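Local coordinates for bifunctional protein PutA (Bdellovibrio bacteriovorus, PDB 5UR2), which probably oxidises L-proline to L-glutamate in two steps, through a flavin-dependent proline dehydrogenase and an NAD-dependent L-glutamate gamma-semialdehyde dehydrogenase joined in one chain, at residues L150-K153 / E154-D157; F796-R799 / L800-A804. All coordinates share one frame; numbering follows the deposited sequence.

Contact 1: L150-K153 / E154-D157; sequences LSEK and EAQD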
loop_
_atom_site.group_PDB
_atom_site.type_symbol
_atom_site.label_atom_id
_atom_site.label_comp_id
_atom_site.label_asym_id
_atom_site.label_seq_id
_atom_site.Cartn_x
_atom_site.Cartn_y
_atom_site.Cartn_z
ATOM N N LEU B 150 6.598 1.794 -44.079
ATOM C CA LEU B 150 6.778 2.897 -43.147
ATOM C C LEU B 150 7.179 4.199 -43.825
ATOM O O LEU B 150 7.054 5.263 -43.209
ATOM C CB LEU B 150 7.840 2.535 -42.101
ATOM C CG LEU B 150 7.455 1.393 -41.162
ATOM C CD1 LEU B 150 8.545 1.120 -40.151
ATOM C CD2 LEU B 150 6.167 1.729 -40.450
ATOM N N SER B 151 7.682 4.146 -45.055
ATOM C CA SER B 151 8.160 5.335 -45.741
ATOM C C SER B 151 7.590 5.397 -47.152
ATOM O O SER B 151 7.136 4.390 -47.710
ATOM C CB SER B 151 9.684 5.346 -45.801
ATOM O OG SER B 151 10.106 4.316 -46.679
ATOM N N GLU B 152 7.658 6.589 -47.753
ATOM C CA GLU B 152 7.194 6.720 -49.131
ATOM C C GLU B 152 8.117 6.009 -50.120
ATOM O O GLU B 152 7.645 5.526 -51.158
ATOM C CB GLU B 152 7.022 8.189 -49.498
ATOM C CG GLU B 152 5.734 8.752 -48.903
ATOM C CD GLU B 152 4.523 7.875 -49.182
ATOM O OE1 GLU B 152 4.066 7.848 -50.340
ATOM O OE2 GLU B 152 4.021 7.209 -48.242
ATOM N N LYS B 153 9.418 5.904 -49.818
ATOM C CA LYS B 153 10.281 5.074 -50.654
ATOM C C LYS B 153 9.798 3.626 -50.684
ATOM O O LYS B 153 9.733 3.001 -51.750
ATOM C CB LYS B 153 11.728 5.111 -50.163
ATOM C CG LYS B 153 12.637 4.214 -51.025
ATOM C CD LYS B 153 14.098 4.314 -50.665
ATOM C CE LYS B 153 14.876 3.204 -51.370
ATOM N NZ LYS B 153 16.193 2.927 -50.714
ATOM N N GLU B 154 9.458 3.073 -49.517
ATOM C CA GLU B 154 8.976 1.693 -49.466
ATOM C C GLU B 154 7.633 1.544 -50.181
ATOM O O GLU B 154 7.407 0.555 -50.895
ATOM C CB GLU B 154 8.882 1.238 -48.006
ATOM C CG GLU B 154 10.248 0.957 -47.357
ATOM C CD GLU B 154 10.219 1.056 -45.828
ATOM O OE1 GLU B 154 9.134 1.312 -45.253
ATOM O OE2 GLU B 154 11.292 0.892 -45.203
ATOM N N ALA B 155 6.746 2.528 -50.022
ATOM C CA ALA B 155 5.476 2.502 -50.742
ATOM C C ALA B 155 5.712 2.499 -52.242
ATOM O O ALA B 155 5.090 1.724 -52.978
ATOM C CB ALA B 155 4.610 3.698 -50.344
ATOM N N GLN B 156 6.631 3.342 -52.708
ATOM C CA GLN B 156 6.902 3.424 -54.138
ATOM C C GLN B 156 7.496 2.117 -54.657
ATOM O O GLN B 156 7.129 1.652 -55.743
ATOM C CB GLN B 156 7.829 4.610 -54.403
ATOM C CG GLN B 156 8.146 4.891 -55.867
ATOM C CD GLN B 156 6.927 5.337 -56.669
ATOM O OE1 GLN B 156 6.416 6.443 -56.471
ATOM N NE2 GLN B 156 6.489 4.496 -57.610
ATOM N N ASP B 157 8.396 1.500 -53.882
ATOM C CA ASP B 157 8.972 0.216 -54.276
ATOM C C ASP B 157 7.894 -0.861 -54.359
ATOM O O ASP B 157 7.891 -1.681 -55.284
ATOM C CB ASP B 157 10.064 -0.201 -53.285
ATOM C CG ASP B 157 11.309 0.703 -53.339
ATOM O OD1 ASP B 157 11.468 1.485 -54.304
ATOM O OD2 ASP B 157 12.119 0.651 -52.386
#
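E154 lays its side chain back over S151 and the peptide that precedes it, with its CG 3.4 Å from S151 OG. CG stands anti to the carbonyl carbon (chi1 -74°) and the chain runs on extended, which carries the carboxylate back beyond the N-cap to the L150 N-H. There OE1 accepts from L150 N at 2.8 Å, met nearly in line with its own C-O bond, and more weakly from S151 N at 3.2 Å. The other oxygen, OE2, is held by a salt bridge to R799, so both ends of the carboxylate are fixed and its rotation is restricted. S151 answers in the reverse direction: with chi1 at 69°, OG lies between the backbone N and the carbonyl carbon and accepts from E154 N at 3.2 Å with an N-H...O angle of 163°. Behind this pair the regular turns begin, A155 N bonding to S151 O and Q156 N to E152 O. On the exposed flank the extended K153 side chain passes D157 at a slant: K153 CG is 3.8 Å from D157 OD2, while K153 NZ stays 5.0 Å from that oxygen, so any attraction between the charges acts without direct contact. The E152 carboxylate has its partners elsewhere: OE2 hydrogen-bonds S204 OG and OE1 forms a salt bridge with R221. Reciprocal bonds between the side chain of the N-cap residue and the backbone of the third residue after it, and back, define a capping box, here opening helix 152-173 of the proline dehydrogenase barrel.

Contact 2: F796-R799 / L800-A804; sequences FVDR and LVETA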
loop_
_atom_site.group_PDB
_atom_site.type_symbol
_atom_site.label_atom_id
_atom_site.label_comp_id
_atom_site.label_asym_id
_atom_site.label_seq_id
_atom_site.Cartn_x
_atom_site.Cartn_y
_atom_site.Cartn_z
ATOM N N PHE B 796 18.898 0.488 -39.930
ATOM C CA PHE B 796 17.929 1.213 -39.121
ATOM C C PHE B 796 17.893 2.686 -39.495
ATOM O O PHE B 796 16.817 3.263 -39.676
ATOM C CB PHE B 796 18.260 1.046 -37.641
ATOM C CG PHE B 796 17.469 1.945 -36.756
ATOM C CD1 PHE B 796 16.183 1.609 -36.385
ATOM C CD2 PHE B 796 18.009 3.131 -36.292
ATOM C CE1 PHE B 796 15.444 2.437 -35.562
ATOM C CE2 PHE B 796 17.274 3.954 -35.475
ATOM C CZ PHE B 796 15.989 3.603 -35.111
ATOM N N VAL B 797 19.065 3.311 -39.610
ATOM C CA VAL B 797 19.130 4.743 -39.879
ATOM C C VAL B 797 18.575 5.059 -41.263
ATOM O O VAL B 797 17.910 6.085 -41.456
ATOM C CB VAL B 797 20.577 5.242 -39.686
ATOM C CG1 VAL B 797 20.768 6.617 -40.266
ATOM C CG2 VAL B 797 20.902 5.273 -38.211
ATOM N N ASP B 798 18.817 4.189 -42.248
ATOM C CA ASP B 798 18.242 4.440 -43.571
ATOM C C ASP B 798 16.713 4.458 -43.501
ATOM O O ASP B 798 16.074 5.378 -44.015
ATOM C CB ASP B 798 18.730 3.406 -44.590
ATOM C CG ASP B 798 18.068 3.569 -45.975
ATOM O OD1 ASP B 798 18.404 4.539 -46.695
ATOM O OD2 ASP B 798 17.211 2.731 -46.351
ATOM N N ARG B 799 16.107 3.472 -42.829
ATOM C CA ARG B 799 14.644 3.459 -42.736
ATOM C C ARG B 799 14.123 4.602 -41.869
ATOM O O ARG B 799 13.063 5.169 -42.160
ATOM C CB ARG B 799 14.160 2.124 -42.193
ATOM C CG ARG B 799 14.386 0.950 -43.127
ATOM C CD ARG B 799 13.562 -0.240 -42.647
ATOM N NE ARG B 799 12.130 -0.091 -42.914
ATOM C CZ ARG B 799 11.192 -0.883 -42.398
ATOM N NH1 ARG B 799 11.536 -1.864 -41.570
ATOM N NH2 ARG B 799 9.911 -0.697 -42.699
ATOM N N LEU B 800 14.859 4.956 -40.804
ATOM C CA LEU B 800 14.471 6.078 -39.952
ATOM C C LEU B 800 14.421 7.375 -40.746
ATOM O O LEU B 800 13.460 8.145 -40.641
ATOM C CB LEU B 800 15.454 6.220 -38.783
ATOM C CG LEU B 800 15.106 7.333 -37.783
ATOM C CD1 LEU B 800 13.908 6.949 -36.908
ATOM C CD2 LEU B 800 16.319 7.771 -36.921
ATOM N N VAL B 801 15.473 7.638 -41.530
ATOM C CA VAL B 801 15.546 8.856 -42.332
ATOM C C VAL B 801 14.440 8.873 -43.383
ATOM O O VAL B 801 13.755 9.885 -43.576
ATOM C CB VAL B 801 16.942 8.985 -42.971
ATOM C CG1 VAL B 801 16.958 10.073 -44.057
ATOM C CG2 VAL B 801 17.978 9.285 -41.895
ATOM N N GLU B 802 14.255 7.756 -44.090
ATOM C CA GLU B 802 13.202 7.712 -45.098
ATOM C C GLU B 802 11.824 7.874 -44.473
ATOM O O GLU B 802 10.954 8.529 -45.052
ATOM C CB GLU B 802 13.282 6.411 -45.891
ATOM C CG GLU B 802 14.501 6.341 -46.794
ATOM C CD GLU B 802 14.565 7.492 -47.791
ATOM O OE1 GLU B 802 13.515 7.860 -48.359
ATOM O OE2 GLU B 802 15.666 8.059 -47.973
ATOM N N THR B 803 11.607 7.305 -43.279
ATOM C CA THR B 803 10.306 7.465 -42.635
ATOM C C THR B 803 10.123 8.898 -42.155
ATOM O O THR B 803 9.039 9.478 -42.300
ATOM C CB THR B 803 10.151 6.482 -41.465
ATOM O OG1 THR B 803 10.260 5.140 -41.930
ATOM C CG2 THR B 803 8.788 6.637 -40.812
ATOM N N ALA B 804 11.179 9.489 -41.588
ATOM C CA ALA B 804 11.096 10.880 -41.156
ATOM C C ALA B 804 10.817 11.814 -42.334
ATOM O O ALA B 804 10.080 12.795 -42.185
ATOM C CB ALA B 804 12.378 11.278 -40.427
#
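R799 O is gripped by two donors from T803, the backbone N and the hydroxyl OG1, each at 2.8 Å. They reach the oxygen from opposite faces of its carbonyl plane, tilted by 27° and 34°, so the second bond adds to the helical one without displacing it. The T803 torsion explains the reach: OG1 sits anti to its own carbonyl carbon (chi1 -60°), pointing back along the helix toward the preceding turn. L150 O is a weak, secondary acceptor near the same hydroxyl, competing for its single proton. One turn earlier, L800 N bonds to F796 O at 2.8 Å, while V801 N and E802 N repeat the pattern on V797 O and D798 O. Apolar side chains follow the same spacing. L800 CD2 approaches F796 CE2 at 4.2 Å, obliquely to the ring, and the pair continues into V765 and I769 of helix 761-773 and into strand 783-789. V797 CG1 meets V801 CG2, also at 4.2 Å, with both valines against L845 of strand 843-847. V801 CG2 lies closer still to a backbone atom, 3.2 Å from V797 O. D798 OD1 and E802 OE2 are 4.6 Å apart; this proximity of like charges is probably eased by the salt bridge from E802 to K805. Taken together, the chemistry implies a division of labour: apolar side chains join the helix to helix 761-773 and the aldehyde dehydrogenase sheet, T803 OG1 is spent chiefly within the helix, and the R799 guanidinium, salt-bridged to both D762 of helix 761-773 and E154 of the proline dehydrogenase region, links the two with one charge.

Overall arrangement
Contact 1 comes first along the chain, at the start of helix 152-173 in the proline dehydrogenase barrel region; contact 2 follows more than 600 residues later, within helix 790-806 of the aldehyde dehydrogenase region. Despite that separation their centres are about 11 Å apart, and the two touch directly. E154 OE2 and R799 NE form a salt bridge at 2.6 Å, while L150 packs on R799 and T803, and S151 on E802. The capped helix start of 150-157 therefore meets the flank of 796-804, forming part of the interface between the two catalytic regions of this bifunctional enzyme, away from the annotated sites.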